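Ferritin (Mycoplasma penetrans, PDB 7DIE) probably oxidises ferrous iron and stores it as ferric iron inside a hollow shell of 24 subunits. Local coordinates at residues 24-29 against 99-104; 30-35 against 83-88; 65-70 against 122-127; 147-152 against 157-162. All blocks are in the same frame, centred on the assembly; numbering follows the deposited sequence.

Contact 1: residues 24-29 against 99-104; sequences LCAANL and LKMESK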
loop_
_atom_site.group_PDB
_atom_site.type_symbol
_atom_site.label_atom_id
_atom_site.label_comp_id
_atom_site.label_asym_id
_atom_site.label_seq_id
_atom_site.Cartn_x
_atom_site.Cartn_y
_atom_site.Cartn_z
ATOM N N LEU A 24 16.893 -46.118 4.429
ATOM C CA LEU A 24 17.421 -45.779 5.748
ATOM C C LEU A 24 18.870 -46.219 5.884
ATOM O O LEU A 24 19.672 -45.551 6.544
ATOM C CB LEU A 24 16.555 -46.430 6.840
ATOM C CG LEU A 24 17.018 -46.282 8.294
ATOM C CD1 LEU A 24 17.200 -44.802 8.660
ATOM C CD2 LEU A 24 16.011 -46.982 9.246
ATOM N N CYS A 25 19.230 -47.348 5.275
ATOM C CA CYS A 25 20.629 -47.749 5.313
ATOM C C CYS A 25 21.490 -46.682 4.650
ATOM O O CYS A 25 22.547 -46.300 5.175
ATOM C CB CYS A 25 20.797 -49.115 4.628
ATOM S SG CYS A 25 22.487 -49.748 4.671
ATOM N N ALA A 26 21.007 -46.133 3.531
ATOM C CA ALA A 26 21.704 -45.051 2.845
ATOM C C ALA A 26 21.793 -43.818 3.727
ATOM O O ALA A 26 22.862 -43.215 3.855
ATOM C CB ALA A 26 20.997 -44.719 1.526
ATOM N N ALA A 27 20.672 -43.429 4.347
ATOM C CA ALA A 27 20.681 -42.281 5.258
ATOM C C ALA A 27 21.697 -42.484 6.368
ATOM O O ALA A 27 22.516 -41.598 6.649
ATOM C CB ALA A 27 19.286 -42.061 5.858
ATOM N N ASN A 28 21.642 -43.653 7.018
ATOM C CA ASN A 28 22.579 -43.983 8.086
ATOM C C ASN A 28 24.018 -43.915 7.608
ATOM O O ASN A 28 24.889 -43.404 8.320
ATOM C CB ASN A 28 22.270 -45.381 8.639
ATOM C CG ASN A 28 21.052 -45.381 9.542
ATOM O OD1 ASN A 28 20.713 -44.347 10.115
ATOM N ND2 ASN A 28 20.397 -46.541 9.690
ATOM N N LEU A 29 24.296 -44.454 6.422
ATOM C CA LEU A 29 25.651 -44.366 5.882
ATOM C C LEU A 29 26.050 -42.917 5.631
ATOM O O LEU A 29 27.168 -42.498 5.977
ATOM C CB LEU A 29 25.770 -45.195 4.594
ATOM C CG LEU A 29 27.163 -45.052 3.960
ATOM C CD1 LEU A 29 28.251 -45.695 4.840
ATOM C CD2 LEU A 29 27.210 -45.606 2.544
ATOM N N LEU A 99 28.896 -44.047 -3.529
ATOM C CA LEU A 99 28.454 -44.475 -4.854
ATOM C C LEU A 99 27.916 -45.904 -4.827
ATOM O O LEU A 99 26.895 -46.204 -5.460
ATOM C CB LEU A 99 29.613 -44.356 -5.847
ATOM C CG LEU A 99 29.291 -44.569 -7.322
ATOM C CD1 LEU A 99 28.303 -43.516 -7.798
ATOM C CD2 LEU A 99 30.575 -44.515 -8.154
ATOM N N LYS A 100 28.597 -46.807 -4.110
ATOM C CA LYS A 100 28.099 -48.178 -4.002
ATOM C C LYS A 100 26.737 -48.214 -3.324
ATOM O O LYS A 100 25.840 -48.958 -3.741
ATOM C CB LYS A 100 29.086 -49.051 -3.218
ATOM C CG LYS A 100 30.367 -49.369 -3.947
ATOM C CD LYS A 100 31.339 -50.123 -3.038
ATOM C CE LYS A 100 32.781 -49.864 -3.470
ATOM N NZ LYS A 100 33.755 -50.127 -2.375
ATOM N N MET A 101 26.565 -47.408 -2.278
ATOM C CA MET A 101 25.305 -47.409 -1.537
ATOM C C MET A 101 24.161 -46.894 -2.392
ATOM O O MET A 101 23.103 -47.522 -2.472
ATOM C CB MET A 101 25.447 -46.554 -0.285
ATOM C CG MET A 101 24.163 -46.420 0.511
ATOM S SD MET A 101 23.855 -47.938 1.443
ATOM C CE MET A 101 22.300 -48.503 0.762
ATOM N N GLU A 102 24.340 -45.727 -3.025
ATOM C CA GLU A 102 23.237 -45.179 -3.807
ATOM C C GLU A 102 22.918 -46.077 -4.989
ATOM O O GLU A 102 21.753 -46.212 -5.385
ATOM C CB GLU A 102 23.565 -43.760 -4.277
ATOM C CG GLU A 102 22.337 -42.986 -4.710
ATOM C CD GLU A 102 21.286 -42.892 -3.607
ATOM O OE1 GLU A 102 21.642 -42.558 -2.461
ATOM O OE2 GLU A 102 20.104 -43.127 -3.892
ATOM N N SER A 103 23.936 -46.708 -5.562
ATOM C CA SER A 103 23.661 -47.641 -6.640
ATOM C C SER A 103 22.795 -48.796 -6.148
ATOM O O SER A 103 21.897 -49.253 -6.873
ATOM C CB SER A 103 24.978 -48.127 -7.253
ATOM O OG SER A 103 24.708 -49.085 -8.263
ATOM N N LYS A 104 22.999 -49.244 -4.902
ATOM C CA LYS A 104 22.131 -50.285 -4.361
ATOM C C LYS A 104 20.721 -49.777 -4.086
ATOM O O LYS A 104 19.759 -50.543 -4.234
ATOM C CB LYS A 104 22.713 -50.884 -3.081
ATOM C CG LYS A 104 24.000 -51.671 -3.297
ATOM C CD LYS A 104 24.592 -52.135 -1.963
ATOM C CE LYS A 104 25.904 -52.907 -2.154
ATOM N NZ LYS A 104 25.770 -54.105 -3.043
#
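Helices 10-39 and 91-118 run antiparallel where Ala26 faces Met101, their local axes a usual 9.7 Å apart and inclined at 163°. Because one partner is an alanine, the CA atoms of Ala26 and Met101 can approach to 6.1 Å. The methyl group of Ala26 is the low point between Cys25 and Leu29, which also point across, and Met101 settles there. That side chain sets out with CG anti to its own backbone N (chi1 176°) and then bends at both of the next bonds, so that it lies along the first helix instead of pushing into it. Its CG has a flat seat on Ala26, 3.7 Å from CB and equally close to CA. One step further out, SD meets Cys25 SG at 3.9 Å, a soft contact between two polarisable sulfurs without any covalent link, while CE curls over the backbone N and methyl group of Ala26. Leu29 completes the surround from the other end of the segment. It slides past Met101 in the opposite direction, and its CD2 comes within 3.5 Å of Met101 CB, tighter than usual for two carbons. The unbranched, flexible thioether can follow this uneven surface. Beside the apolar patch, Glu102 turns its carboxylate to Tyr30 and to Lys56, so the buried charge has both a hydrogen bond and a salt bridge. A bound iron ion lies about 10 Å from the Ala26 side chain. This is the antiparallel packing of helices 10-39 and 91-118 in the ferritin four-helix bundle.

Contact 2: residues 30-35 against 83-88; sequences YFHLAT and PELVSF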
loop_
_atom_site.group_PDB
_atom_site.type_symbol
_atom_site.label_atom_id
_atom_site.label_comp_id
_atom_site.label_asym_id
_atom_site.label_seq_id
_atom_site.Cartn_x
_atom_site.Cartn_y
_atom_site.Cartn_z
ATOM N N TYR A 30 25.140 -42.119 5.062
ATOM C CA TYR A 30 25.498 -40.741 4.715
ATOM C C TYR A 30 25.769 -39.899 5.959
ATOM O O TYR A 30 26.669 -39.047 5.954
ATOM C CB TYR A 30 24.402 -40.100 3.840
ATOM C CG TYR A 30 24.211 -40.825 2.520
ATOM C CD1 TYR A 30 25.233 -41.613 1.993
ATOM C CD2 TYR A 30 23.001 -40.758 1.814
ATOM C CE1 TYR A 30 25.068 -42.310 0.789
ATOM C CE2 TYR A 30 22.826 -41.449 0.605
ATOM C CZ TYR A 30 23.874 -42.229 0.105
ATOM O OH TYR A 30 23.740 -42.932 -1.075
ATOM N N PHE A 31 25.015 -40.111 7.037
ATOM C CA PHE A 31 25.329 -39.361 8.251
ATOM C C PHE A 31 26.675 -39.797 8.822
ATOM O O PHE A 31 27.437 -38.969 9.332
ATOM C CB PHE A 31 24.203 -39.518 9.280
ATOM C CG PHE A 31 22.926 -38.817 8.879
ATOM C CD1 PHE A 31 22.936 -37.464 8.559
ATOM C CD2 PHE A 31 21.732 -39.514 8.795
ATOM C CE1 PHE A 31 21.769 -36.802 8.183
ATOM C CE2 PHE A 31 20.561 -38.873 8.413
ATOM C CZ PHE A 31 20.581 -37.504 8.107
ATOM N N HIS A 32 26.984 -41.097 8.755
ATOM C CA HIS A 32 28.325 -41.556 9.118
ATOM C C HIS A 32 29.385 -40.892 8.239
ATOM O O HIS A 32 30.370 -40.324 8.741
ATOM C CB HIS A 32 28.397 -43.086 9.003
ATOM C CG HIS A 32 29.783 -43.639 9.133
ATOM N ND1 HIS A 32 30.490 -43.623 10.322
ATOM C CD2 HIS A 32 30.597 -44.220 8.220
ATOM C CE1 HIS A 32 31.679 -44.167 10.129
ATOM N NE2 HIS A 32 31.765 -44.549 8.868
ATOM N N LEU A 33 29.181 -40.932 6.920
ATOM C CA LEU A 33 30.145 -40.361 5.984
ATOM C C LEU A 33 30.274 -38.853 6.153
ATOM O O LEU A 33 31.328 -38.284 5.853
ATOM C CB LEU A 33 29.738 -40.713 4.556
ATOM C CG LEU A 33 29.856 -42.203 4.204
ATOM C CD1 LEU A 33 29.650 -42.420 2.707
ATOM C CD2 LEU A 33 31.192 -42.784 4.666
ATOM N N ALA A 34 29.218 -38.181 6.618
ATOM C CA ALA A 34 29.354 -36.760 6.930
ATOM C C ALA A 34 30.406 -36.542 8.015
ATOM O O ALA A 34 31.276 -35.681 7.882
ATOM C CB ALA A 34 28.003 -36.177 7.352
ATOM N N THR A 35 30.356 -37.337 9.096
ATOM C CA THR A 35 31.341 -37.151 10.165
ATOM C C THR A 35 32.740 -37.554 9.709
ATOM O O THR A 35 33.730 -36.910 10.078
ATOM C CB THR A 35 30.932 -37.919 11.433
ATOM O OG1 THR A 35 30.981 -39.343 11.214
ATOM C CG2 THR A 35 29.505 -37.515 11.860
ATOM N N PRO A 83 24.228 -49.954 8.032
ATOM C CA PRO A 83 25.248 -50.139 6.991
ATOM C C PRO A 83 26.482 -50.839 7.533
ATOM O O PRO A 83 26.847 -50.693 8.698
ATOM C CB PRO A 83 25.570 -48.706 6.541
ATOM C CG PRO A 83 25.215 -47.864 7.684
ATOM C CD PRO A 83 24.083 -48.542 8.419
ATOM N N GLU A 84 27.110 -51.635 6.669
ATOM C CA GLU A 84 28.376 -52.280 7.004
ATOM C C GLU A 84 29.496 -51.258 6.874
ATOM O O GLU A 84 29.758 -50.764 5.773
ATOM C CB GLU A 84 28.625 -53.471 6.084
ATOM C CG GLU A 84 27.855 -54.719 6.474
ATOM C CD GLU A 84 28.661 -55.636 7.376
ATOM O OE1 GLU A 84 29.507 -56.391 6.850
ATOM O OE2 GLU A 84 28.450 -55.599 8.609
ATOM N N LEU A 85 30.159 -50.941 7.982
ATOM C CA LEU A 85 31.141 -49.860 8.018
ATOM C C LEU A 85 32.547 -50.418 7.823
ATOM O O LEU A 85 32.974 -51.314 8.560
ATOM C CB LEU A 85 31.059 -49.097 9.341
ATOM C CG LEU A 85 29.794 -48.281 9.629
ATOM C CD1 LEU A 85 30.093 -47.199 10.663
ATOM C CD2 LEU A 85 29.186 -47.685 8.352
ATOM N N VAL A 86 33.254 -49.892 6.830
ATOM C CA VAL A 86 34.669 -50.142 6.664
ATOM C C VAL A 86 35.431 -48.893 7.095
ATOM O O VAL A 86 34.855 -47.836 7.334
ATOM C CB VAL A 86 35.017 -50.555 5.211
ATOM C CG1 VAL A 86 34.054 -51.639 4.721
ATOM C CG2 VAL A 86 34.991 -49.347 4.282
ATOM N N SER A 87 36.745 -49.020 7.233
ATOM C CA SER A 87 37.566 -47.872 7.575
ATOM C C SER A 87 37.833 -47.041 6.327
ATOM O O SER A 87 38.062 -47.580 5.240
ATOM C CB SER A 87 38.887 -48.321 8.198
ATOM O OG SER A 87 39.907 -48.381 7.213
ATOM N N PHE A 88 37.806 -45.721 6.485
ATOM C CA PHE A 88 38.077 -44.797 5.393
ATOM C C PHE A 88 39.307 -43.971 5.729
ATOM O O PHE A 88 39.393 -43.387 6.814
ATOM C CB PHE A 88 36.874 -43.894 5.130
ATOM C CG PHE A 88 35.619 -44.650 4.842
ATOM C CD1 PHE A 88 35.441 -45.274 3.623
ATOM C CD2 PHE A 88 34.625 -44.765 5.799
ATOM C CE1 PHE A 88 34.293 -45.980 3.354
ATOM C CE2 PHE A 88 33.475 -45.475 5.534
ATOM C CZ PHE A 88 33.308 -46.084 4.313
HETATM O O HOH W 1 34.278 -46.053 9.036
#
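His32, on helix 10-39, presents its imidazole to Leu85 and Phe88 of the long loop between helices 43-70 and 91-118. From CB the side chain leaves with CG anti to the backbone N (chi1 170°), which carries the ring outward toward the loop. CG and CD2 lie beneath the two methyl groups of Leu85, His32 CD2 being 3.7 Å from Leu85 CD2. The other methyl, Leu85 CD1, sits over the ring centre, 3.5 Å from the centroid and only 12° off the normal, a clear CH-pi contact. ND1 turns to another chain, giving a hydrogen bond to the backbone O of Leu75 of a neighbouring subunit. CE1 approaches Leu85 CD1, and Phe88 CE2 lies at the edge of the imidazole, near its plane, 3.9 Å from His32 NE2. A water also lies in the ring plane, 2.9 Å from NE2; its link to Val86 O is short enough to leave its exact position doubtful. Histidine suits the place because one flat group offers an apolar face to the leucine and polar edges to subunit and solvent. Beside it, Leu33 CD2 packs on Phe88 CE2 at 3.6 Å. Thr35 OG1 bonds to His32 O in the carbonyl plane and also to Leu75 N of the same neighbouring subunit, so both residues bind Leu75. This is the long crossover loop of the ferritin bundle, packed against helix 10-39 at a subunit interface.

Contact 3: residues 65-70 against 122-127; sequences VKYMMK and FETFER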
loop_
_atom_site.group_PDB
_atom_site.type_symbol
_atom_site.label_atom_id
_atom_site.label_comp_id
_atom_site.label_asym_id
_atom_site.label_seq_id
_atom_site.Cartn_x
_atom_site.Cartn_y
_atom_site.Cartn_z
ATOM N N VAL A 65 6.533 -44.762 4.277
ATOM C CA VAL A 65 5.689 -45.057 5.432
ATOM C C VAL A 65 4.273 -44.520 5.223
ATOM O O VAL A 65 3.301 -45.143 5.665
ATOM C CB VAL A 65 6.323 -44.545 6.744
ATOM C CG1 VAL A 65 6.343 -43.040 6.796
ATOM C CG2 VAL A 65 5.546 -45.097 7.937
ATOM N N LYS A 66 4.120 -43.390 4.525
ATOM C CA LYS A 66 2.782 -42.860 4.252
ATOM C C LYS A 66 1.997 -43.784 3.345
ATOM O O LYS A 66 0.785 -43.962 3.521
ATOM C CB LYS A 66 2.880 -41.476 3.597
ATOM C CG LYS A 66 3.269 -40.329 4.547
ATOM C CD LYS A 66 2.908 -38.954 3.934
ATOM C CE LYS A 66 3.724 -37.811 4.545
ATOM N NZ LYS A 66 4.113 -36.731 3.564
ATOM N N TYR A 67 2.665 -44.351 2.343
ATOM C CA TYR A 67 2.002 -45.304 1.459
ATOM C C TYR A 67 1.572 -46.553 2.219
ATOM O O TYR A 67 0.446 -47.032 2.051
ATOM C CB TYR A 67 2.924 -45.691 0.294
ATOM C CG TYR A 67 2.325 -46.818 -0.550
ATOM C CD1 TYR A 67 1.132 -46.632 -1.244
ATOM C CD2 TYR A 67 2.939 -48.072 -0.628
ATOM C CE1 TYR A 67 0.557 -47.668 -2.004
ATOM C CE2 TYR A 67 2.371 -49.112 -1.376
ATOM C CZ TYR A 67 1.182 -48.909 -2.055
ATOM O OH TYR A 67 0.626 -49.934 -2.808
ATOM N N MET A 68 2.457 -47.106 3.056
ATOM C CA MET A 68 2.071 -48.298 3.798
ATOM C C MET A 68 0.840 -48.029 4.654
ATOM O O MET A 68 -0.070 -48.860 4.709
ATOM C CB MET A 68 3.252 -48.806 4.632
ATOM C CG MET A 68 4.394 -49.289 3.727
ATOM S SD MET A 68 5.649 -50.335 4.517
ATOM C CE MET A 68 4.819 -51.942 4.433
ATOM N N MET A 69 0.768 -46.851 5.286
ATOM C CA MET A 69 -0.409 -46.517 6.088
ATOM C C MET A 69 -1.662 -46.390 5.226
ATOM O O MET A 69 -2.751 -46.789 5.656
ATOM C CB MET A 69 -0.171 -45.221 6.876
ATOM C CG MET A 69 0.888 -45.366 7.993
ATOM S SD MET A 69 1.052 -43.837 8.955
ATOM C CE MET A 69 1.661 -42.727 7.727
ATOM N N LYS A 70 -1.534 -45.827 4.014
ATOM C CA LYS A 70 -2.685 -45.732 3.107
ATOM C C LYS A 70 -3.305 -47.100 2.858
ATOM O O LYS A 70 -4.531 -47.227 2.745
ATOM C CB LYS A 70 -2.275 -45.120 1.763
ATOM C CG LYS A 70 -1.997 -43.610 1.777
ATOM C CD LYS A 70 -3.275 -42.818 2.012
ATOM C CE LYS A 70 -3.003 -41.321 2.190
ATOM N NZ LYS A 70 -4.249 -40.612 2.626
ATOM N N PHE A 122 -0.727 -52.696 -8.900
ATOM C CA PHE A 122 -0.571 -51.428 -9.601
ATOM C C PHE A 122 -0.536 -50.249 -8.651
ATOM O O PHE A 122 0.019 -49.204 -9.010
ATOM C CB PHE A 122 -1.693 -51.254 -10.606
ATOM C CG PHE A 122 -1.638 -52.259 -11.709
ATOM C CD1 PHE A 122 -0.809 -52.064 -12.796
ATOM C CD2 PHE A 122 -2.372 -53.440 -11.622
ATOM C CE1 PHE A 122 -0.743 -53.027 -13.806
ATOM C CE2 PHE A 122 -2.304 -54.396 -12.634
ATOM C CZ PHE A 122 -1.491 -54.186 -13.713
ATOM N N GLU A 123 -1.113 -50.395 -7.454
ATOM C CA GLU A 123 -0.958 -49.347 -6.450
ATOM C C GLU A 123 0.509 -49.178 -6.070
ATOM O O GLU A 123 1.021 -48.055 -6.017
ATOM C CB GLU A 123 -1.816 -49.665 -5.226
ATOM C CG GLU A 123 -3.312 -49.617 -5.571
ATOM C CD GLU A 123 -4.222 -50.163 -4.478
ATOM O OE1 GLU A 123 -3.733 -50.789 -3.529
ATOM O OE2 GLU A 123 -5.443 -49.945 -4.575
ATOM N N THR A 124 1.205 -50.281 -5.795
ATOM C CA THR A 124 2.615 -50.170 -5.431
ATOM C C THR A 124 3.458 -49.720 -6.621
ATOM O O THR A 124 4.357 -48.876 -6.474
ATOM C CB THR A 124 3.107 -51.508 -4.858
ATOM O OG1 THR A 124 2.379 -51.793 -3.659
ATOM C CG2 THR A 124 4.597 -51.441 -4.504
ATOM N N PHE A 125 3.168 -50.247 -7.817
ATOM C CA PHE A 125 3.886 -49.795 -9.006
ATOM C C PHE A 125 3.760 -48.281 -9.178
ATOM O O PHE A 125 4.751 -47.596 -9.459
ATOM C CB PHE A 125 3.364 -50.528 -10.250
ATOM C CG PHE A 125 4.057 -50.119 -11.538
ATOM C CD1 PHE A 125 5.337 -50.573 -11.831
ATOM C CD2 PHE A 125 3.423 -49.287 -12.450
ATOM C CE1 PHE A 125 5.967 -50.207 -13.004
ATOM C CE2 PHE A 125 4.049 -48.903 -13.629
ATOM C CZ PHE A 125 5.324 -49.363 -13.910
ATOM N N GLU A 126 2.554 -47.745 -8.977
ATOM C CA GLU A 126 2.332 -46.305 -9.126
ATOM C C GLU A 126 3.140 -45.518 -8.085
ATOM O O GLU A 126 3.804 -44.525 -8.407
ATOM C CB GLU A 126 0.826 -46.018 -9.014
ATOM C CG GLU A 126 0.376 -44.596 -9.425
ATOM C CD GLU A 126 0.817 -43.495 -8.433
ATOM O OE1 GLU A 126 0.872 -43.765 -7.205
ATOM O OE2 GLU A 126 1.100 -42.351 -8.893
ATOM N N ARG A 127 3.112 -45.961 -6.828
ATOM C CA ARG A 127 3.872 -45.270 -5.786
ATOM C C ARG A 127 5.371 -45.323 -6.060
ATOM O O ARG A 127 6.105 -44.384 -5.726
ATOM C CB ARG A 127 3.543 -45.868 -4.404
ATOM C CG ARG A 127 4.503 -45.442 -3.254
ATOM C CD ARG A 127 4.312 -43.952 -2.827
ATOM N NE ARG A 127 4.739 -43.008 -3.869
ATOM C CZ ARG A 127 4.559 -41.688 -3.816
ATOM N NH1 ARG A 127 3.993 -41.137 -2.748
ATOM N NH2 ARG A 127 4.954 -40.916 -4.828
#
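Tyr67 reaches from helix 43-70 to Thr124 and Arg127 at the start of helix 122-150, one of the antiparallel pairs of the ferritin four-helix bundle. The local axes are 11.5 Å apart, a wide gap that an aromatic side chain can span. With CG anti to the backbone N (chi1 173°), the ring projects straight across it, and Tyr67 OH donates to Thr124 OG1 at 2.7 Å. Over one face lies the aliphatic part of Arg127: CB sits above the ring centre, 4.1 Å from the centroid, in a CH-pi contact, and CG is 3.7 Å from Tyr67 CG. Arginine serves here as a hydrocarbon, touching through CB, CG and CD while the end of its chain leads away from helix 65-70; the guanidinium plane stands 81° from the ring, which rules out a parallel stack. Around the phenol end, Glu123 CB comes to 3.4 Å from Tyr67 OH.

Further out, the carboxylate of Glu123 is held by Lys8 and by Arg106 of a neighbouring subunit, while Thr124 is flanked by Met13 and Val16 of helix 10-39. Threonine fits because its hydroxyl can serve two partners: while accepting from the phenol, Thr124 OG1 also bonds to Asp121 OD2, probably as donor.

Contact 4: residues 147-152 against 157-162; sequences TYVHSP and INIENI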
loop_
_atom_site.group_PDB
_atom_site.type_symbol
_atom_site.label_atom_id
_atom_site.label_comp_id
_atom_site.label_asym_id
_atom_site.label_seq_id
_atom_site.Cartn_x
_atom_site.Cartn_y
_atom_site.Cartn_z
ATOM N N THR A 147 32.970 -38.014 -9.173
ATOM C CA THR A 147 33.783 -37.512 -10.279
ATOM C C THR A 147 34.720 -36.401 -9.823
ATOM O O THR A 147 35.906 -36.395 -10.181
ATOM C CB THR A 147 32.884 -37.009 -11.413
ATOM O OG1 THR A 147 32.143 -38.104 -11.963
ATOM C CG2 THR A 147 33.724 -36.377 -12.524
ATOM N N TYR A 148 34.214 -35.448 -9.032
ATOM C CA TYR A 148 35.075 -34.348 -8.594
ATOM C C TYR A 148 36.250 -34.866 -7.780
ATOM O O TYR A 148 37.396 -34.465 -8.005
ATOM C CB TYR A 148 34.303 -33.325 -7.756
ATOM C CG TYR A 148 33.092 -32.728 -8.431
ATOM C CD1 TYR A 148 33.050 -32.570 -9.801
ATOM C CD2 TYR A 148 31.985 -32.337 -7.679
ATOM C CE1 TYR A 148 31.945 -32.029 -10.417
ATOM C CE2 TYR A 148 30.872 -31.797 -8.289
ATOM C CZ TYR A 148 30.864 -31.642 -9.654
ATOM O OH TYR A 148 29.761 -31.108 -10.273
ATOM N N VAL A 149 35.986 -35.741 -6.805
ATOM C CA VAL A 149 37.084 -36.145 -5.926
ATOM C C VAL A 149 38.043 -37.120 -6.602
ATOM O O VAL A 149 39.174 -37.290 -6.129
ATOM C CB VAL A 149 36.589 -36.752 -4.597
ATOM C CG1 VAL A 149 35.622 -35.793 -3.885
ATOM C CG2 VAL A 149 35.978 -38.117 -4.794
ATOM N N HIS A 150 37.634 -37.769 -7.687
ATOM C CA HIS A 150 38.516 -38.696 -8.384
ATOM C C HIS A 150 39.212 -38.068 -9.582
ATOM O O HIS A 150 40.030 -38.728 -10.224
ATOM C CB HIS A 150 37.735 -39.939 -8.807
ATOM C CG HIS A 150 37.611 -40.942 -7.709
ATOM N ND1 HIS A 150 36.529 -40.983 -6.859
ATOM C CD2 HIS A 150 38.475 -41.889 -7.267
ATOM C CE1 HIS A 150 36.710 -41.937 -5.961
ATOM N NE2 HIS A 150 37.885 -42.503 -6.188
ATOM N N SER A 151 38.941 -36.809 -9.876
ATOM C CA SER A 151 39.532 -36.184 -11.050
ATOM C C SER A 151 41.027 -35.962 -10.829
ATOM O O SER A 151 41.447 -35.618 -9.721
ATOM C CB SER A 151 38.844 -34.850 -11.332
ATOM O OG SER A 151 37.619 -35.077 -11.990
ATOM N N PRO A 152 41.850 -36.129 -11.863
ATOM C CA PRO A 152 43.297 -35.919 -11.693
ATOM C C PRO A 152 43.627 -34.502 -11.253
ATOM O O PRO A 152 43.030 -33.529 -11.722
ATOM C CB PRO A 152 43.870 -36.194 -13.094
ATOM C CG PRO A 152 42.790 -36.929 -13.841
ATOM C CD PRO A 152 41.483 -36.500 -13.242
ATOM N N ILE A 157 40.897 -27.829 -1.726
ATOM C CA ILE A 157 40.141 -26.595 -1.899
ATOM C C ILE A 157 39.268 -26.670 -3.151
ATOM O O ILE A 157 38.105 -26.244 -3.132
ATOM C CB ILE A 157 41.097 -25.390 -1.913
ATOM C CG1 ILE A 157 41.756 -25.235 -0.531
ATOM C CG2 ILE A 157 40.343 -24.113 -2.252
ATOM C CD1 ILE A 157 42.721 -24.055 -0.459
ATOM N N ASN A 158 39.756 -27.247 -4.216
ATOM C CA ASN A 158 38.975 -27.403 -5.411
ATOM C C ASN A 158 37.714 -28.222 -5.106
ATOM O O ASN A 158 36.647 -27.859 -5.462
ATOM C CB ASN A 158 39.749 -28.156 -6.489
ATOM C CG ASN A 158 40.982 -27.435 -6.984
ATOM O OD1 ASN A 158 41.039 -26.231 -7.071
ATOM N ND2 ASN A 158 41.932 -28.200 -7.376
ATOM N N ILE A 159 37.898 -29.348 -4.442
ATOM C CA ILE A 159 36.780 -30.228 -4.109
ATOM C C ILE A 159 35.768 -29.486 -3.254
ATOM O O ILE A 159 34.558 -29.514 -3.521
ATOM C CB ILE A 159 37.300 -31.490 -3.392
ATOM C CG1 ILE A 159 38.082 -32.375 -4.369
ATOM C CG2 ILE A 159 36.157 -32.262 -2.710
ATOM C CD1 ILE A 159 38.913 -33.441 -3.652
ATOM N N GLU A 160 36.253 -28.829 -2.201
ATOM C CA GLU A 160 35.378 -28.094 -1.293
ATOM C C GLU A 160 34.619 -26.988 -2.017
ATOM O O GLU A 160 33.419 -26.784 -1.781
ATOM C CB GLU A 160 36.214 -27.513 -0.147
ATOM C CG GLU A 160 36.522 -28.552 0.932
ATOM C CD GLU A 160 35.262 -28.931 1.695
ATOM O OE1 GLU A 160 34.813 -28.142 2.546
ATOM O OE2 GLU A 160 34.705 -30.006 1.431
ATOM N N ASN A 161 35.292 -26.274 -2.874
ATOM C CA ASN A 161 34.659 -25.232 -3.609
ATOM C C ASN A 161 33.534 -25.706 -4.506
ATOM O O ASN A 161 32.499 -25.144 -4.498
ATOM C CB ASN A 161 35.665 -24.455 -4.454
ATOM C CG ASN A 161 36.440 -23.445 -3.665
ATOM O OD1 ASN A 161 37.454 -23.007 -4.089
ATOM N ND2 ASN A 161 35.964 -23.085 -2.547
ATOM N N ILE A 162 33.760 -26.730 -5.291
ATOM C CA ILE A 162 32.724 -27.147 -6.238
ATOM C C ILE A 162 31.587 -27.871 -5.516
ATOM O O ILE A 162 30.412 -27.714 -5.869
ATOM C CB ILE A 162 33.320 -27.995 -7.384
ATOM C CG1 ILE A 162 32.285 -28.163 -8.507
ATOM C CG2 ILE A 162 33.799 -29.355 -6.902
ATOM C CD1 ILE A 162 32.899 -28.370 -9.864
#
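Tyr148 holds its CG anti to its carbonyl carbon (chi1 -57°), which swings the ring toward Ile162, whose own CG1 is anti to the backbone N (chi1 -168°), leaving CG2 between N and the carbonyl carbon. An extended chi2 (153°) then carries CD1 along the ring, and both branches of the isoleucine reach the same face. CG2 touches Tyr148 CD2 at 3.6 Å and lies over that face, a CH-pi contact. CD1 sits over the far part of the ring, 3.8 Å from Tyr148 CE1. The two side chains meet at about a right angle, and a long branched residue suits the ring because it can spread over its length.

Next to Tyr148 in sequence, Val149 packs its CG1 against CG2 of Ile159, a turn before Ile162, at 3.8 Å, beta-branched against beta-branched. Ser151 OG donates to Thr147 O at 2.8 Å, from above the carbonyl plane.

Ile157 and Asn161 of a neighbouring subunit pack beside this pair. An iron ion lies about 3 Å from the Tyr148 side chain; separately, the side chain of Asp144, an iron-binding residue, is about 4 Å from it. The arrangement is that of the short fifth helix of ferritins folded back against the bundle end, where in the family such helices gather about the fourfold axis.

In the fold
Contacts 1, 3 and 4 are buried, contact 2 only partly. Contact 1 is the most central, about 5 Å from the chain's centre; contacts 3 and 4, both on helix 122-150, lie on opposite sides of it, their centres about 39 Å apart. Contacts 1 and 2 share helix 10-39 and touch through Pro83, which packs on Cys25, Asn28 and Leu29, and through a probable hydrogen bond between Glu102 OE1 and Tyr30 OH. The chemistry follows position: sulfur and methyl groups at the middle, an imidazole with water under the loop, a tyrosine hydrogen bond near one bundle end, branched aliphatics under a tyrosine at the other. Contacts 1 and 3 join bundle helices; contacts 2 and 4 attach the loop and last helix.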